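Local coordinates for putative aliphatic sulfonates-binding protein (Escherichia coli, PDB 2X26) that probably serves as the periplasmic binding protein that delivers aliphatic sulfonates to an ABC-type transporter, at residues Gly15-Tyr29 against Phe201-Leu215. Numbering follows the deposited sequence. Where two conformers were deposited one is given.
Sequences GMVLAKSHQLLEKRY and FIQGVLATFSEADAL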
loop_
_atom_site.group_PDB
_atom_site.type_symbol
_atom_site.label_atom_id
_atom_site.label_comp_id
_atom_site.label_asym_id
_atom_site.label_seq_id
_atom_site.Cartn_x
_atom_site.Cartn_y
_atom_site.Cartn_z
ATOM N N GLY A 15 -8.126 -3.019 4.522
ATOM C CA GLY A 15 -8.974 -4.135 4.021
ATOM C C GLY A 15 -8.522 -5.457 4.675
ATOM O O GLY A 15 -9.355 -6.245 5.200
ATOM N N MET A 16 -7.202 -5.701 4.649
ATOM C CA MET A 16 -6.661 -6.904 5.250
ATOM C C MET A 16 -6.937 -6.976 6.752
ATOM O O MET A 16 -7.401 -8.020 7.238
ATOM C CB MET A 16 -5.169 -7.035 4.970
ATOM C CG MET A 16 -4.922 -7.449 3.531
ATOM S SD MET A 16 -3.139 -7.694 3.346
ATOM C CE MET A 16 -3.111 -8.455 1.767
ATOM N N VAL A 17 -6.683 -5.895 7.454
ATOM C CA VAL A 17 -6.786 -5.898 8.939
ATOM C C VAL A 17 -8.245 -6.133 9.359
ATOM O O VAL A 17 -8.503 -6.944 10.273
ATOM C CB VAL A 17 -6.222 -4.591 9.529
ATOM C CG1 VAL A 17 -6.578 -4.396 11.033
ATOM C CG2 VAL A 17 -4.670 -4.600 9.388
ATOM N N LEU A 18 -9.185 -5.445 8.703
ATOM C CA LEU A 18 -10.601 -5.666 9.013
ATOM C C LEU A 18 -11.048 -7.068 8.599
ATOM O O LEU A 18 -11.754 -7.719 9.350
ATOM C CB LEU A 18 -11.516 -4.598 8.414
ATOM C CG LEU A 18 -11.720 -3.484 9.440
ATOM C CD1 LEU A 18 -10.530 -2.559 9.450
ATOM C CD2 LEU A 18 -13.003 -2.736 9.173
ATOM N N ALA A 19 -10.594 -7.555 7.431
ATOM C CA ALA A 19 -10.937 -8.939 7.049
ATOM C C ALA A 19 -10.438 -9.945 8.094
ATOM O O ALA A 19 -11.134 -10.928 8.414
ATOM C CB ALA A 19 -10.340 -9.307 5.657
ATOM N N LYS A 20 -9.213 -9.746 8.540
ATOM C CA LYS A 20 -8.607 -10.628 9.545
ATOM C C LYS A 20 -9.398 -10.603 10.854
ATOM O O LYS A 20 -9.780 -11.647 11.387
ATOM C CB LYS A 20 -7.131 -10.217 9.775
ATOM C CG LYS A 20 -6.442 -11.030 10.874
ATOM C CD LYS A 20 -5.066 -10.409 11.235
ATOM C CE LYS A 20 -4.352 -11.266 12.309
ATOM N NZ LYS A 20 -4.981 -11.144 13.685
ATOM N N SER A 21 -9.719 -9.402 11.310
ATOM C CA SER A 21 -10.415 -9.232 12.580
ATOM C C SER A 21 -11.786 -9.889 12.543
ATOM O O SER A 21 -12.237 -10.505 13.547
ATOM C CB SER A 21 -10.570 -7.748 12.882
ATOM O OG SER A 21 -9.316 -7.194 13.211
ATOM N N HIS A 22 -12.471 -9.767 11.399
ATOM C CA HIS A 22 -13.806 -10.339 11.259
ATOM C C HIS A 22 -13.812 -11.785 10.817
ATOM O O HIS A 22 -14.863 -12.392 10.661
ATOM C CB HIS A 22 -14.669 -9.463 10.337
ATOM C CG HIS A 22 -15.009 -8.142 10.944
ATOM N ND1 HIS A 22 -16.201 -7.923 11.591
ATOM C CD2 HIS A 22 -14.327 -6.985 11.010
ATOM C CE1 HIS A 22 -16.235 -6.680 12.043
ATOM N NE2 HIS A 22 -15.116 -6.079 11.689
ATOM N N GLN A 23 -12.621 -12.360 10.651
ATOM C CA GLN A 23 -12.466 -13.748 10.221
ATOM C C GLN A 23 -13.160 -14.072 8.909
ATOM O O GLN A 23 -13.601 -15.183 8.687
ATOM C CB GLN A 23 -12.850 -14.752 11.346
ATOM C CG GLN A 23 -11.852 -14.602 12.519
ATOM C CD GLN A 23 -12.001 -15.658 13.586
ATOM O OE1 GLN A 23 -12.878 -16.492 13.511
ATOM N NE2 GLN A 23 -11.121 -15.629 14.586
ATOM N N LEU A 24 -13.259 -13.090 8.026
ATOM C CA LEU A 24 -14.026 -13.281 6.782
ATOM C C LEU A 24 -13.456 -14.361 5.871
ATOM O O LEU A 24 -14.220 -15.159 5.329
ATOM C CB LEU A 24 -14.124 -11.970 6.014
ATOM C CG LEU A 24 -14.830 -10.805 6.723
ATOM C CD1 LEU A 24 -14.748 -9.619 5.794
ATOM C CD2 LEU A 24 -16.300 -11.175 7.111
ATOM N N LEU A 25 -12.129 -14.423 5.736
ATOM C CA LEU A 25 -11.516 -15.433 4.861
ATOM C C LEU A 25 -11.628 -16.824 5.444
ATOM O O LEU A 25 -11.871 -17.781 4.735
ATOM C CB LEU A 25 -10.042 -15.119 4.589
ATOM C CG LEU A 25 -9.761 -13.916 3.703
ATOM C CD1 LEU A 25 -8.284 -13.818 3.409
ATOM C CD2 LEU A 25 -10.532 -13.919 2.370
ATOM N N GLU A 26 -11.442 -16.926 6.751
ATOM C CA GLU A 26 -11.561 -18.225 7.394
ATOM C C GLU A 26 -12.965 -18.783 7.179
ATOM O O GLU A 26 -13.112 -19.977 6.916
ATOM C CB GLU A 26 -11.200 -18.127 8.875
ATOM C CG GLU A 26 -9.704 -17.863 9.165
ATOM C CD GLU A 26 -9.313 -16.413 9.131
ATOM O OE1 GLU A 26 -10.140 -15.548 8.790
ATOM O OE2 GLU A 26 -8.143 -16.127 9.463
ATOM N N LYS A 27 -13.974 -17.924 7.276
ATOM C CA LYS A 27 -15.343 -18.360 7.116
ATOM C C LYS A 27 -15.674 -18.602 5.644
ATOM O O LYS A 27 -16.375 -19.572 5.325
ATOM C CB LYS A 27 -16.285 -17.324 7.706
ATOM C CG LYS A 27 -16.196 -17.223 9.213
ATOM C CD LYS A 27 -17.249 -16.253 9.745
ATOM C CE LYS A 27 -16.887 -14.787 9.528
ATOM N NZ LYS A 27 -18.074 -13.849 9.424
ATOM N N ARG A 28 -15.142 -17.747 4.725
ATOM C CA ARG A 28 -15.485 -17.941 3.305
ATOM C C ARG A 28 -14.824 -19.097 2.613
ATOM O O ARG A 28 -15.412 -19.684 1.707
ATOM C CB ARG A 28 -15.225 -16.716 2.478
ATOM C CG ARG A 28 -16.147 -15.676 2.859
ATOM C CD ARG A 28 -16.008 -14.508 1.987
ATOM N NE ARG A 28 -16.851 -13.495 2.559
ATOM C CZ ARG A 28 -17.073 -12.331 1.991
ATOM N NH1 ARG A 28 -16.485 -12.056 0.834
ATOM N NH2 ARG A 28 -17.874 -11.463 2.590
ATOM N N TYR A 29 -13.611 -19.414 3.038
ATOM C CA TYR A 29 -12.807 -20.464 2.479
ATOM C C TYR A 29 -12.420 -21.497 3.620
ATOM O O TYR A 29 -11.265 -21.571 4.030
ATOM C CB TYR A 29 -11.578 -19.842 1.836
ATOM C CG TYR A 29 -11.948 -18.814 0.791
ATOM C CD1 TYR A 29 -12.369 -19.216 -0.484
ATOM C CD2 TYR A 29 -11.889 -17.442 1.063
ATOM C CE1 TYR A 29 -12.735 -18.253 -1.468
ATOM C CE2 TYR A 29 -12.266 -16.484 0.085
ATOM C CZ TYR A 29 -12.657 -16.911 -1.185
ATOM O OH TYR A 29 -13.028 -16.008 -2.183
ATOM N N PHE A 201 -9.809 -17.664 -7.038
ATOM C CA PHE A 201 -9.603 -17.548 -5.588
ATOM C C PHE A 201 -9.107 -16.175 -5.202
ATOM O O PHE A 201 -9.659 -15.544 -4.304
ATOM C CB PHE A 201 -8.615 -18.636 -5.087
ATOM C CG PHE A 201 -8.280 -18.535 -3.623
ATOM C CD1 PHE A 201 -9.227 -18.845 -2.651
ATOM C CD2 PHE A 201 -7.005 -18.169 -3.220
ATOM C CE1 PHE A 201 -8.913 -18.746 -1.284
ATOM C CE2 PHE A 201 -6.690 -18.100 -1.874
ATOM C CZ PHE A 201 -7.642 -18.390 -0.908
ATOM N N ILE A 202 -8.088 -15.692 -5.902
ATOM C CA ILE A 202 -7.496 -14.396 -5.592
ATOM C C ILE A 202 -8.532 -13.279 -5.797
ATOM O O ILE A 202 -8.629 -12.322 -5.018
ATOM C CB ILE A 202 -6.249 -14.147 -6.459
ATOM C CG1 ILE A 202 -5.091 -15.051 -5.987
ATOM C CG2 ILE A 202 -5.830 -12.660 -6.421
ATOM C CD1 ILE A 202 -4.672 -14.797 -4.548
ATOM N N GLN A 203 -9.324 -13.420 -6.846
ATOM C CA GLN A 203 -10.308 -12.394 -7.110
ATOM C C GLN A 203 -11.316 -12.304 -5.972
ATOM O O GLN A 203 -11.701 -11.188 -5.559
ATOM C CB GLN A 203 -10.993 -12.664 -8.443
ATOM C CG GLN A 203 -10.014 -12.536 -9.607
ATOM C CD GLN A 203 -10.737 -12.596 -10.932
ATOM O OE1 GLN A 203 -11.690 -11.846 -11.148
ATOM N NE2 GLN A 203 -10.323 -13.514 -11.803
ATOM N N GLY A 204 -11.668 -13.455 -5.427
ATOM C CA GLY A 204 -12.648 -13.536 -4.363
ATOM C C GLY A 204 -12.006 -13.010 -3.099
ATOM O O GLY A 204 -12.685 -12.351 -2.281
ATOM N N VAL A 205 -10.711 -13.308 -2.932
ATOM C CA VAL A 205 -10.000 -12.827 -1.724
ATOM C C VAL A 205 -9.973 -11.293 -1.736
ATOM O O VAL A 205 -10.278 -10.607 -0.718
ATOM C CB VAL A 205 -8.565 -13.441 -1.577
ATOM C CG1 VAL A 205 -7.770 -12.689 -0.558
ATOM C CG2 VAL A 205 -8.673 -14.946 -1.192
ATOM N N LEU A 206 -9.562 -10.729 -2.862
ATOM C CA LEU A 206 -9.482 -9.270 -2.979
ATOM C C LEU A 206 -10.863 -8.633 -2.789
ATOM O O LEU A 206 -10.977 -7.613 -2.093
ATOM C CB LEU A 206 -8.859 -8.857 -4.319
ATOM C CG LEU A 206 -7.399 -9.337 -4.517
ATOM C CD1 LEU A 206 -6.889 -8.973 -5.896
ATOM C CD2 LEU A 206 -6.483 -8.802 -3.468
ATOM N N ALA A 207 -11.886 -9.268 -3.315
ATOM C CA ALA A 207 -13.241 -8.747 -3.190
ATOM C C ALA A 207 -13.649 -8.727 -1.724
ATOM O O ALA A 207 -14.287 -7.749 -1.269
ATOM C CB ALA A 207 -14.200 -9.616 -4.021
ATOM N N THR A 208 -13.210 -9.762 -0.971
ATOM C CA THR A 208 -13.404 -9.839 0.473
ATOM C C THR A 208 -12.691 -8.693 1.206
ATOM O O THR A 208 -13.264 -8.102 2.105
ATOM C CB THR A 208 -12.901 -11.171 1.032
ATOM O OG1 THR A 208 -13.621 -12.240 0.422
ATOM C CG2 THR A 208 -13.194 -11.258 2.511
ATOM N N PHE A 209 -11.450 -8.367 0.830
ATOM C CA PHE A 209 -10.764 -7.217 1.474
ATOM C C PHE A 209 -11.504 -5.922 1.189
ATOM O O PHE A 209 -11.550 -5.022 2.024
ATOM C CB PHE A 209 -9.330 -7.035 0.983
ATOM C CG PHE A 209 -8.428 -8.214 1.260
ATOM C CD1 PHE A 209 -8.580 -8.996 2.391
ATOM C CD2 PHE A 209 -7.359 -8.474 0.399
ATOM C CE1 PHE A 209 -7.701 -10.081 2.639
ATOM C CE2 PHE A 209 -6.438 -9.504 0.644
ATOM C CZ PHE A 209 -6.626 -10.332 1.745
ATOM N N SER A 210 -12.031 -5.798 -0.016
ATOM C CA SER A 210 -12.783 -4.550 -0.339
ATOM C C SER A 210 -14.087 -4.466 0.504
ATOM O O SER A 210 -14.445 -3.367 0.968
ATOM C CB SER A 210 -13.048 -4.464 -1.856
ATOM O OG SER A 210 -13.753 -3.261 -2.136
ATOM N N GLU A 211 -14.792 -5.579 0.689
ATOM C CA GLU A 211 -15.978 -5.619 1.583
ATOM C C GLU A 211 -15.580 -5.257 3.019
ATOM O O GLU A 211 -16.303 -4.565 3.744
ATOM C CB GLU A 211 -16.621 -7.002 1.624
ATOM C CG GLU A 211 -17.283 -7.441 0.354
ATOM C CD GLU A 211 -17.810 -8.862 0.479
ATOM O OE1 GLU A 211 -18.535 -9.159 1.464
ATOM O OE2 GLU A 211 -17.465 -9.702 -0.377
ATOM N N ALA A 212 -14.435 -5.773 3.435
ATOM C CA ALA A 212 -13.952 -5.521 4.775
ATOM C C ALA A 212 -13.583 -4.054 4.956
ATOM O O ALA A 212 -13.917 -3.462 5.999
ATOM C CB ALA A 212 -12.722 -6.446 5.105
ATOM N N ASP A 213 -12.963 -3.431 3.946
ATOM C CA ASP A 213 -12.617 -2.010 4.034
ATOM C C ASP A 213 -13.907 -1.182 4.195
ATOM O O ASP A 213 -13.929 -0.246 4.999
ATOM C CB ASP A 213 -11.824 -1.567 2.788
ATOM C CG ASP A 213 -11.118 -0.229 2.976
ATOM O OD1 ASP A 213 -11.782 0.782 3.324
ATOM O OD2 ASP A 213 -9.912 -0.152 2.715
ATOM N N ALA A 214 -14.977 -1.600 3.534
ATOM C CA ALA A 214 -16.262 -0.860 3.604
ATOM C C ALA A 214 -16.881 -0.828 5.023
ATOM O O ALA A 214 -17.720 0.055 5.345
ATOM C CB ALA A 214 -17.205 -1.439 2.670
ATOM N N LEU A 215 -16.493 -1.798 5.854
ATOM C CA LEU A 215 -16.917 -1.790 7.259
ATOM C C LEU A 215 -16.455 -0.540 7.956
ATOM O O LEU A 215 -17.084 -0.142 8.936
ATOM C CB LEU A 215 -16.418 -3.047 8.013
ATOM C CG LEU A 215 -16.934 -4.374 7.428
ATOM C CD1 LEU A 215 -16.263 -5.551 8.153
ATOM C CD2 LEU A 215 -18.476 -4.529 7.470
HETATM O O HOH W 1 -7.784 -1.425 2.250
#
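G15 brings its CA to 3.4 Å from the backbone O of F209 where helix 15-21 crosses helix 201-215 almost at a right angle (88°), the axes 7.4 Å apart. The close crossing suits a glycine, since a CB here would collide with that oxygen. The chain then turns through a Schellman motif at Q23, and helix 24-28 returns obliquely across helix 201-215 (136°). Two knobs of helix 201-215 pack into holes lined by both helices: A212 CB among G15, L18, A19 and L24, the F209 ring among G15, M16, A19 and L25. M16 CG lies over the centre of one F209 face (CH-pi, 3.8 Å from CG to the ring centroid), while A19 CB meets the ring edge. At one end L215 CD1 lies over the centre of one H22 face (CH-pi); at the other the F201 edge points into the Y29 face, a T-shaped pair with planes at 76°. Y29 OH lies 3.3 Å from G204 C. Replacing Y29 by an alanine would probably leave the F201 edge without its aromatic face and open a gap beside G204 and V205. R28, extended from CG to NE, grips E211 end-on (NH2 to OE1 2.6 Å, NH1 to OE2 2.8 Å), the oxygens near the guanidinium plane but met from above the carboxylate plane. T208 CG2 covers a guanidinium face; its OG1 bonds to G204 O. A water links G15 N to D213 OD2, which also salt-bridges R245. Within one lobe of the two-lobed periplasmic binding protein fold, the contact is apolar inside with one charged pair on the solvent side, so shape complementarity probably does most of the holding.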